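Local coordinates for MMACHC-like protein (PDB 5UJC) that binds cobalamin and probably removes its upper-axial ligand, reducing cyanocobalamin with a flavin and demethylating methylcobalamin with glutathione during vitamin B12 processing, at residues V14-L19 with F25-F30; D63-A68 with E247-P252; E85-V90 with E255-L260. One frame throughout, in Å; residues are numbered along the deposited sequence. Where two conformers were deposited one is given.

Contact 1. Residues V14-L19 with F25-F30; sequences VVDQKL and FESHMF
Leu19, just past the end of helix 5-18, packs on Phe25, the first residue of strand 25-31, and this is the tight half of the contact. Its CB lies 3.8 Å from Phe25 CG, while its CD2 hangs over one face of the ring, 4.2 Å from the centroid and displaced toward the rim. Phe25 CG stands anti to its own carbonyl carbon (chi1 -62°), which swings the ring under the leucine; Leu98 of helix 93-109 also touches it. Toward the other end the contact becomes polar and more open. Ser27 OG donates to Asp16 OD1 at 2.6 Å, meeting the oxygen on the syn side, 18° out of the carboxylate plane. Lys12, one helical turn earlier, bonds to that hydroxyl and forms a salt bridge with Asp16 OD2. One water accepts from Ser27 N at 2.9 Å and reaches Asp16 OD1 by a weak bond; a second lies between Leu19 O and Phe25 O. Replacing Asp16 by an alanine would probably leave the Ser27 hydroxyl without its acceptor and Lys12 without this charge partner. A six-residue connection that starts with Leu19 joins helix to strand, so the pair forms an alpha-beta unit in which the helix covers an edge strand of the four-stranded antiparallel sheet, consistent with a nitroreductase-like fold.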
loop_
_atom_site.group_PDB
_atom_site.type_symbol
_atom_site.label_atom_id
_atom_site.label_comp_id
_atom_site.label_asym_id
_atom_site.label_seq_id
_atom_site.Cartn_x
_atom_site.Cartn_y
_atom_site.Cartn_z
ATOM N N VAL A 14 8.340 9.817 14.566
ATOM C CA VAL A 14 6.956 10.242 14.889
ATOM C C VAL A 14 5.943 9.442 14.066
ATOM O O VAL A 14 4.923 9.006 14.566
ATOM C CB VAL A 14 6.724 11.730 14.622
ATOM C CG1 VAL A 14 5.256 12.089 14.864
ATOM C CG2 VAL A 14 7.599 12.532 15.497
ATOM N N VAL A 15 6.239 9.263 12.781
ATOM C CA VAL A 15 5.366 8.483 11.914
ATOM C C VAL A 15 5.212 7.067 12.468
ATOM O O VAL A 15 4.082 6.530 12.552
ATOM C CB VAL A 15 5.887 8.481 10.459
ATOM C CG1 VAL A 15 5.044 7.564 9.576
ATOM C CG2 VAL A 15 5.887 9.909 9.903
ATOM N N ASP A 16 6.331 6.472 12.867
ATOM C CA ASP A 16 6.337 5.089 13.343
ATOM C C ASP A 16 5.732 4.941 14.756
ATOM O O ASP A 16 5.216 3.877 15.108
ATOM C CB ASP A 16 7.753 4.535 13.309
ATOM C CG ASP A 16 8.244 4.295 11.884
ATOM O OD1 ASP A 16 7.391 4.226 10.950
ATOM O OD2 ASP A 16 9.462 4.124 11.697
ATOM N N GLN A 17 5.712 6.032 15.514
ATOM C CA GLN A 17 5.005 6.041 16.799
ATOM C C GLN A 17 3.500 6.048 16.622
ATOM O O GLN A 17 2.784 5.363 17.352
ATOM C CB GLN A 17 5.436 7.239 17.643
ATOM C CG GLN A 17 6.828 7.117 18.200
ATOM C CD GLN A 17 7.383 8.430 18.737
ATOM O OE1 GLN A 17 6.820 9.519 18.512
ATOM N NE2 GLN A 17 8.477 8.337 19.439
ATOM N N LYS A 18 3.015 6.826 15.649
ATOM C CA LYS A 18 1.564 7.050 15.503
ATOM C C LYS A 18 0.908 6.081 14.527
ATOM O O LYS A 18 -0.266 5.811 14.642
ATOM C CB LYS A 18 1.290 8.462 15.052
ATOM C CG LYS A 18 1.748 9.540 16.033
ATOM C CD LYS A 18 1.337 9.260 17.483
ATOM C CE LYS A 18 -0.172 9.312 17.668
ATOM N NZ LYS A 18 -0.566 9.135 19.095
ATOM N N LEU A 19 1.685 5.556 13.580
ATOM C CA LEU A 19 1.218 4.483 12.655
ATOM C C LEU A 19 2.102 3.287 12.925
ATOM O O LEU A 19 3.155 3.126 12.317
ATOM C CB LEU A 19 1.318 4.931 11.212
ATOM C CG LEU A 19 0.520 6.187 10.844
ATOM C CD1 LEU A 19 0.893 6.615 9.437
ATOM C CD2 LEU A 19 -0.997 5.962 10.939
ATOM N N PHE A 25 1.102 -0.963 10.358
ATOM C CA PHE A 25 1.788 -0.066 9.408
ATOM C C PHE A 25 3.285 -0.250 9.435
ATOM O O PHE A 25 3.857 -0.548 10.490
ATOM C CB PHE A 25 1.464 1.394 9.751
ATOM C CG PHE A 25 0.003 1.733 9.638
ATOM C CD1 PHE A 25 -0.551 2.044 8.404
ATOM C CD2 PHE A 25 -0.830 1.727 10.766
ATOM C CE1 PHE A 25 -1.902 2.356 8.295
ATOM C CE2 PHE A 25 -2.163 2.030 10.654
ATOM C CZ PHE A 25 -2.705 2.352 9.423
ATOM N N GLU A 26 3.927 0.011 8.293
ATOM C CA GLU A 26 5.388 0.103 8.191
ATOM C C GLU A 26 5.720 1.360 7.419
ATOM O O GLU A 26 4.981 1.728 6.510
ATOM C CB GLU A 26 5.954 -1.048 7.336
ATOM C CG GLU A 26 5.896 -2.403 7.893
ATOM C CD GLU A 26 6.689 -3.416 7.022
ATOM O OE1 GLU A 26 7.131 -3.099 5.825
ATOM O OE2 GLU A 26 6.889 -4.518 7.501
ATOM N N SER A 27 6.892 1.942 7.686
ATOM C CA SER A 27 7.393 3.033 6.865
ATOM C C SER A 27 8.790 2.759 6.376
ATOM O O SER A 27 9.593 2.095 7.058
ATOM C CB SER A 27 7.313 4.385 7.585
ATOM O OG SER A 27 8.305 4.528 8.549
ATOM N N HIS A 28 9.082 3.292 5.177
ATOM C CA HIS A 28 10.360 3.093 4.519
ATOM C C HIS A 28 10.812 4.415 3.883
ATOM O O HIS A 28 10.060 5.039 3.131
ATOM C CB HIS A 28 10.223 2.033 3.421
ATOM C CG HIS A 28 9.745 0.716 3.926
ATOM N ND1 HIS A 28 10.590 -0.322 4.181
ATOM C CD2 HIS A 28 8.504 0.279 4.237
ATOM C CE1 HIS A 28 9.890 -1.358 4.616
ATOM N NE2 HIS A 28 8.625 -1.001 4.690
ATOM N N MET A 29 12.035 4.834 4.180
ATOM C CA MET A 29 12.558 6.096 3.701
ATOM C C MET A 29 13.159 5.935 2.306
ATOM O O MET A 29 13.799 4.911 2.000
ATOM C CB MET A 29 13.593 6.639 4.679
ATOM C CG MET A 29 13.979 8.085 4.418
ATOM S SD MET A 29 14.885 8.887 5.721
ATOM C CE MET A 29 16.415 8.064 5.640
ATOM N N PHE A 30 12.997 6.960 1.468
ATOM C CA PHE A 30 13.685 6.996 0.191
ATOM C C PHE A 30 13.868 8.407 -0.297
ATOM O O PHE A 30 13.313 9.339 0.275
ATOM C CB PHE A 30 12.952 6.145 -0.857
ATOM C CG PHE A 30 11.582 6.671 -1.254
ATOM C CD1 PHE A 30 10.468 6.461 -0.444
ATOM C CD2 PHE A 30 11.400 7.315 -2.469
ATOM C CE1 PHE A 30 9.218 6.930 -0.827
ATOM C CE2 PHE A 30 10.157 7.753 -2.863
ATOM C CZ PHE A 30 9.058 7.545 -2.054
HETATM O O HOH W 1 8.255 1.001 10.086
HETATM O O HOH W 2 5.769 1.376 11.515
#

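Contact 2. Residues D63-A68 with E247-P252; sequences DMFDVA and EFFGRP
Phe65 sets the corner of its ring, CE2, over one face of Phe248, 3.5 Å above the plane and toward the rim, with Phe248 CD1 the closest atom. At the edge of the Phe248 ring lies Phe249 CD1, and Phe248 CD1 in turn rests over a face of Phe249, so the two neighbours on helix 243-250 pack on each other as well as on Phe65. The edge of the Phe65 ring meets Asp66 OD1 in plane. Phe65 and Phe248 are oblique, their planes at 55° and centroids 4.9 Å apart. Phe249 is more distant, its CE2 4.2 Å from Phe65 CD2. Phe248 and Phe249 diverge at the first torsion: CG lies opposite the backbone N in Phe248 (chi1 -177°) but beside it in Phe249, which lets two successive residues both reach the Phe65 ring. Together the three make an aromatic cluster, extended by Trp263 and Phe69, that joins helix 62-80 to the end of helix 243-250 on the wall of the cobalamin pocket. Phe249 belongs to that pocket: its side chain comes within about 4 Å of the bound methylcobalamin, nearest atoms, and its carbonyl oxygen accepts a hydrogen bond from N40 of the cobalamin. Past the helix end, Arg251 NE reaches back to Glu247 OE2 at 2.7 Å in a salt bridge, using that oxygen's anti lone pair in one of two Glu247 conformers.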
loop_
_atom_site.group_PDB
_atom_site.type_symbol
_atom_site.label_atom_id
_atom_site.label_comp_id
_atom_site.label_asym_id
_atom_site.label_seq_id
_atom_site.Cartn_x
_atom_site.Cartn_y
_atom_site.Cartn_z
ATOM N N ASP A 63 -2.449 -6.707 9.930
ATOM C CA ASP A 63 -3.106 -6.180 11.122
ATOM C C ASP A 63 -3.763 -4.788 10.950
ATOM O O ASP A 63 -4.560 -4.401 11.783
ATOM C CB ASP A 63 -2.172 -6.176 12.329
ATOM C CG ASP A 63 -1.958 -7.567 12.912
ATOM O OD1 ASP A 63 -2.721 -8.492 12.595
ATOM O OD2 ASP A 63 -1.064 -7.716 13.734
ATOM N N MET A 64 -3.472 -4.070 9.854
ATOM C CA MET A 64 -4.168 -2.807 9.630
ATOM C C MET A 64 -5.667 -3.052 9.607
ATOM O O MET A 64 -6.429 -2.419 10.346
ATOM C CB MET A 64 -3.727 -2.121 8.334
ATOM C CG MET A 64 -4.325 -0.726 8.174
ATOM S SD MET A 64 -4.813 -0.299 6.479
ATOM C CE MET A 64 -6.168 -1.470 6.179
ATOM N N PHE A 65 -6.092 -3.996 8.784
ATOM C CA PHE A 65 -7.504 -4.360 8.703
ATOM C C PHE A 65 -7.938 -5.181 9.941
ATOM O O PHE A 65 -8.982 -4.910 10.550
ATOM C CB PHE A 65 -7.747 -5.138 7.407
ATOM C CG PHE A 65 -9.158 -5.616 7.217
ATOM C CD1 PHE A 65 -9.580 -6.837 7.756
ATOM C CD2 PHE A 65 -10.059 -4.872 6.475
ATOM C CE1 PHE A 65 -10.851 -7.312 7.503
ATOM C CE2 PHE A 65 -11.344 -5.322 6.274
ATOM C CZ PHE A 65 -11.731 -6.558 6.765
ATOM N N ASP A 66 -7.166 -6.224 10.267
ATOM C CA ASP A 66 -7.612 -7.201 11.252
ATOM C C ASP A 66 -7.640 -6.668 12.689
ATOM O O ASP A 66 -8.377 -7.190 13.507
ATOM C CB ASP A 66 -6.776 -8.477 11.172
ATOM C CG ASP A 66 -7.021 -9.268 9.882
ATOM O OD1 ASP A 66 -8.160 -9.286 9.420
ATOM O OD2 ASP A 66 -6.068 -9.938 9.375
ATOM N N VAL A 67 -6.808 -5.675 12.979
ATOM C CA VAL A 67 -6.706 -5.127 14.314
ATOM C C VAL A 67 -7.152 -3.659 14.345
ATOM O O VAL A 67 -8.157 -3.320 15.004
ATOM C CB VAL A 67 -5.301 -5.270 14.889
ATOM C CG1 VAL A 67 -5.217 -4.646 16.285
ATOM C CG2 VAL A 67 -4.886 -6.733 14.927
ATOM N N ALA A 68 -6.448 -2.793 13.626
ATOM C CA ALA A 68 -6.696 -1.332 13.776
ATOM C C ALA A 68 -8.066 -0.909 13.212
ATOM O O ALA A 68 -8.832 -0.189 13.865
ATOM C CB ALA A 68 -5.575 -0.531 13.147
ATOM N N GLU A 247 -11.927 -12.118 2.157
ATOM C CA GLU A 247 -13.288 -12.069 1.658
ATOM C C GLU A 247 -13.672 -10.606 1.364
ATOM O O GLU A 247 -14.266 -10.306 0.331
ATOM C CB GLU A 247 -14.261 -12.679 2.675
ATOM C CG GLU A 247 -15.723 -12.683 2.219
ATOM C CD GLU A 247 -15.974 -13.526 0.995
ATOM O OE1 GLU A 247 -15.260 -14.542 0.804
ATOM O OE2 GLU A 247 -16.897 -13.191 0.239
ATOM N N PHE A 248 -13.323 -9.714 2.287
ATOM C CA PHE A 248 -13.628 -8.296 2.160
ATOM C C PHE A 248 -13.016 -7.709 0.865
ATOM O O PHE A 248 -13.723 -7.129 0.039
ATOM C CB PHE A 248 -13.099 -7.575 3.409
ATOM C CG PHE A 248 -13.401 -6.115 3.464
ATOM C CD1 PHE A 248 -12.510 -5.178 2.940
ATOM C CD2 PHE A 248 -14.542 -5.649 4.124
ATOM C CE1 PHE A 248 -12.757 -3.830 3.060
ATOM C CE2 PHE A 248 -14.783 -4.297 4.227
ATOM C CZ PHE A 248 -13.886 -3.390 3.706
ATOM N N PHE A 249 -11.718 -7.858 0.691
ATOM C CA PHE A 249 -11.059 -7.234 -0.460
ATOM C C PHE A 249 -11.318 -7.956 -1.767
ATOM O O PHE A 249 -11.130 -7.388 -2.834
ATOM C CB PHE A 249 -9.560 -7.064 -0.214
ATOM C CG PHE A 249 -9.231 -5.979 0.791
ATOM C CD1 PHE A 249 -9.673 -4.687 0.604
ATOM C CD2 PHE A 249 -8.429 -6.254 1.901
ATOM C CE1 PHE A 249 -9.345 -3.689 1.515
ATOM C CE2 PHE A 249 -8.102 -5.278 2.802
ATOM C CZ PHE A 249 -8.555 -3.973 2.602
ATOM N N GLY A 250 -11.798 -9.184 -1.708
ATOM C CA GLY A 250 -12.188 -9.897 -2.934
ATOM C C GLY A 250 -13.547 -9.486 -3.499
ATOM O O GLY A 250 -13.893 -9.851 -4.633
ATOM N N ARG A 251 -14.332 -8.764 -2.711
ATOM C CA ARG A 251 -15.671 -8.339 -3.103
ATOM C C ARG A 251 -15.673 -6.928 -3.614
ATOM O O ARG A 251 -14.888 -6.110 -3.162
ATOM C CB ARG A 251 -16.636 -8.371 -1.897
ATOM C CG ARG A 251 -17.006 -9.746 -1.446
ATOM C CD ARG A 251 -17.962 -9.652 -0.320
ATOM N NE ARG A 251 -18.353 -10.955 0.195
ATOM C CZ ARG A 251 -19.455 -11.184 0.897
ATOM N NH1 ARG A 251 -20.341 -10.185 1.168
ATOM N NH2 ARG A 251 -19.695 -12.400 1.326
ATOM N N PRO A 252 -16.645 -6.597 -4.487
ATOM C CA PRO A 252 -16.864 -5.169 -4.785
ATOM C C PRO A 252 -17.318 -4.378 -3.560
ATOM O O PRO A 252 -17.935 -4.938 -2.649
ATOM C CB PRO A 252 -17.955 -5.178 -5.844
ATOM C CG PRO A 252 -18.443 -6.564 -5.946
ATOM C CD PRO A 252 -17.645 -7.474 -5.093
#

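Contact 3. Residues E85-V90 with E255-L260; sequences EVCEMV and ERWEVL
Trp257 and Cys87 form the apolar centre. In one of its two modelled conformers, Cys87 lays SG over a face of the indole, 3.4 Å from Trp257 CG and 3.7 Å from the centroid of the five-membered ring, a sulfur-aromatic contact. A first torsion with SG anti to the carbonyl carbon (chi1 -70°) brings the sulfur there; Cys87 CA faces the five-membered ring as well, a CH-pi contact. Farther along the indole, Val86 crosses at about a right angle: CG1, again in one of two conformers, touches Trp257 CH2 at 3.6 Å. Val90 CB lies beside the benzo ring, 4.2 Å from Trp257 CZ2. At the polar edge, Trp257 NE1 donates to Val90 O at 2.9 Å, the oxygen close to the indole plane; NE1 lies nearly in line with the C=O bond, though the N-H...O angle is bent to 148°. Val90 is the first residue to leave helix 83-89, and the bond helps to fix the indole's rotation against that helix end. Phe83 meets the indole ring steeply, and Pro93 touches it too. Trp257 thus packs helix 257-265 against helix 83-89 and the start of helix 93-109, while Val86 also leans on Thr77 of helix 62-80.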
loop_
_atom_site.group_PDB
_atom_site.type_symbol
_atom_site.label_atom_id
_atom_site.label_comp_id
_atom_site.label_asym_id
_atom_site.label_seq_id
_atom_site.Cartn_x
_atom_site.Cartn_y
_atom_site.Cartn_z
ATOM N N GLU A 85 -26.746 1.833 10.769
ATOM C CA GLU A 85 -26.494 3.269 10.655
ATOM C C GLU A 85 -25.083 3.589 10.165
ATOM O O GLU A 85 -24.909 4.443 9.318
ATOM C CB GLU A 85 -26.779 3.999 11.977
ATOM C CG GLU A 85 -26.843 5.530 11.837
ATOM C CD GLU A 85 -27.980 6.021 10.915
ATOM O OE1 GLU A 85 -28.917 5.232 10.624
ATOM O OE2 GLU A 85 -27.944 7.211 10.503
ATOM N N VAL A 86 -24.095 2.878 10.681
ATOM C CA VAL A 86 -22.733 3.086 10.215
ATOM C C VAL A 86 -22.653 2.812 8.722
ATOM O O VAL A 86 -22.028 3.564 7.974
ATOM C CB VAL A 86 -21.717 2.165 10.901
ATOM C CG1 VAL A 86 -20.310 2.537 10.447
ATOM C CG2 VAL A 86 -21.796 2.270 12.377
ATOM N N CYS A 87 -23.247 1.705 8.301
ATOM C CA CYS A 87 -23.229 1.320 6.867
ATOM C C CYS A 87 -23.829 2.392 5.991
ATOM O O CYS A 87 -23.283 2.697 4.921
ATOM C CB CYS A 87 -23.980 0.022 6.647
ATOM S SG CYS A 87 -23.142 -1.387 7.329
ATOM N N GLU A 88 -24.939 2.984 6.442
ATOM C CA GLU A 88 -25.617 4.046 5.687
ATOM C C GLU A 88 -24.744 5.288 5.620
ATOM O O GLU A 88 -24.647 5.937 4.567
ATOM C CB GLU A 88 -26.962 4.385 6.330
ATOM C CG GLU A 88 -27.715 5.539 5.665
ATOM C CD GLU A 88 -29.003 5.907 6.390
ATOM O OE1 GLU A 88 -29.319 5.277 7.434
ATOM O OE2 GLU A 88 -29.694 6.847 5.924
ATOM N N MET A 89 -24.114 5.637 6.742
ATOM C CA MET A 89 -23.432 6.937 6.856
ATOM C C MET A 89 -21.972 6.930 6.405
ATOM O O MET A 89 -21.417 7.986 6.114
ATOM C CB MET A 89 -23.538 7.475 8.278
ATOM C CG MET A 89 -24.966 7.773 8.687
ATOM S SD MET A 89 -25.944 8.753 7.516
ATOM C CE MET A 89 -25.013 10.311 7.470
ATOM N N VAL A 90 -21.363 5.756 6.373
ATOM C CA VAL A 90 -19.947 5.618 6.009
ATOM C C VAL A 90 -19.800 4.700 4.785
ATOM O O VAL A 90 -19.625 3.484 4.905
ATOM C CB VAL A 90 -19.108 5.105 7.177
ATOM C CG1 VAL A 90 -17.605 5.045 6.783
ATOM C CG2 VAL A 90 -19.329 5.989 8.390
ATOM N N GLU A 255 -20.665 -4.695 -1.657
ATOM C CA GLU A 255 -20.995 -5.971 -1.014
ATOM C C GLU A 255 -20.182 -6.215 0.254
ATOM O O GLU A 255 -20.316 -7.269 0.890
ATOM C CB GLU A 255 -20.731 -7.125 -1.985
ATOM C CG GLU A 255 -21.601 -7.121 -3.216
ATOM C CD GLU A 255 -21.224 -8.218 -4.212
ATOM O OE1 GLU A 255 -20.513 -9.196 -3.822
ATOM O OE2 GLU A 255 -21.612 -8.090 -5.380
ATOM N N ARG A 256 -19.344 -5.265 0.637
ATOM C CA ARG A 256 -18.352 -5.540 1.687
ATOM C C ARG A 256 -18.858 -5.378 3.098
ATOM O O ARG A 256 -18.363 -6.036 3.989
ATOM C CB ARG A 256 -17.150 -4.659 1.517
ATOM C CG ARG A 256 -16.309 -4.987 0.304
ATOM C CD ARG A 256 -15.165 -4.053 0.238
ATOM N NE ARG A 256 -14.349 -4.275 -0.929
ATOM C CZ ARG A 256 -13.259 -3.580 -1.205
ATOM N NH1 ARG A 256 -12.909 -2.558 -0.421
ATOM N NH2 ARG A 256 -12.495 -3.903 -2.245
ATOM N N TRP A 257 -19.728 -4.406 3.337
ATOM C CA TRP A 257 -20.104 -4.073 4.731
ATOM C C TRP A 257 -20.627 -5.302 5.484
ATOM O O TRP A 257 -20.313 -5.481 6.636
ATOM C CB TRP A 257 -21.140 -2.927 4.810
ATOM C CG TRP A 257 -20.539 -1.552 5.118
ATOM C CD1 TRP A 257 -20.598 -0.432 4.331
ATOM C CD2 TRP A 257 -19.872 -1.151 6.333
ATOM N NE1 TRP A 257 -19.986 0.624 4.963
ATOM C CE2 TRP A 257 -19.545 0.218 6.197
ATOM C CE3 TRP A 257 -19.513 -1.812 7.500
ATOM C CZ2 TRP A 257 -18.875 0.936 7.193
ATOM C CZ3 TRP A 257 -18.831 -1.082 8.510
ATOM C CH2 TRP A 257 -18.521 0.267 8.334
ATOM N N GLU A 258 -21.377 -6.169 4.809
ATOM C CA GLU A 258 -21.935 -7.341 5.475
ATOM C C GLU A 258 -20.857 -8.310 5.990
ATOM O O GLU A 258 -21.081 -9.020 6.994
ATOM C CB GLU A 258 -22.940 -8.074 4.581
ATOM C CG GLU A 258 -24.308 -7.384 4.485
ATOM C CD GLU A 258 -25.014 -7.208 5.831
ATOM O OE1 GLU A 258 -24.887 -8.087 6.730
ATOM O OE2 GLU A 258 -25.740 -6.207 5.978
ATOM N N VAL A 259 -19.675 -8.281 5.382
ATOM C CA VAL A 259 -18.544 -9.079 5.869
ATOM C C VAL A 259 -18.141 -8.654 7.304
ATOM O O VAL A 259 -17.650 -9.471 8.094
ATOM C CB VAL A 259 -17.348 -8.970 4.886
ATOM C CG1 VAL A 259 -16.135 -9.715 5.406
ATOM C CG2 VAL A 259 -17.748 -9.510 3.523
ATOM N N LEU A 260 -18.384 -7.379 7.639
ATOM C CA LEU A 260 -17.975 -6.824 8.922
ATOM C C LEU A 260 -19.018 -6.936 10.019
ATOM O O LEU A 260 -18.704 -6.684 11.183
ATOM C CB LEU A 260 -17.595 -5.354 8.758
ATOM C CG LEU A 260 -16.535 -5.066 7.714
ATOM C CD1 LEU A 260 -16.163 -3.590 7.761
ATOM C CD2 LEU A 260 -15.253 -5.911 7.874
#

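Contacts 1 and 2 are buried; contact 3 lies farther from the chain's centre and is only partly buried. Contact 1 alone involves the sheet, and it mixes an apolar half with a charged, hydrated one. Contact 2 is aromatic throughout across its two helices and reaches the bound cobalamin, whereas contact 3, away from the cobalamin site, combines sulfur, aliphatic groups and a single indole N-H bond. Contact 2 joins helix 62-80 to 243-250 and contact 3 the helix following each, 83-89 to 257-265; they touch at several points, including Phe65 CZ, 3.7 Å from Leu260 CD2, and the Arg251 O to Arg256 NE hydrogen bond. Contact 1 touches contact 2 through Phe25 and Met64 but not contact 3.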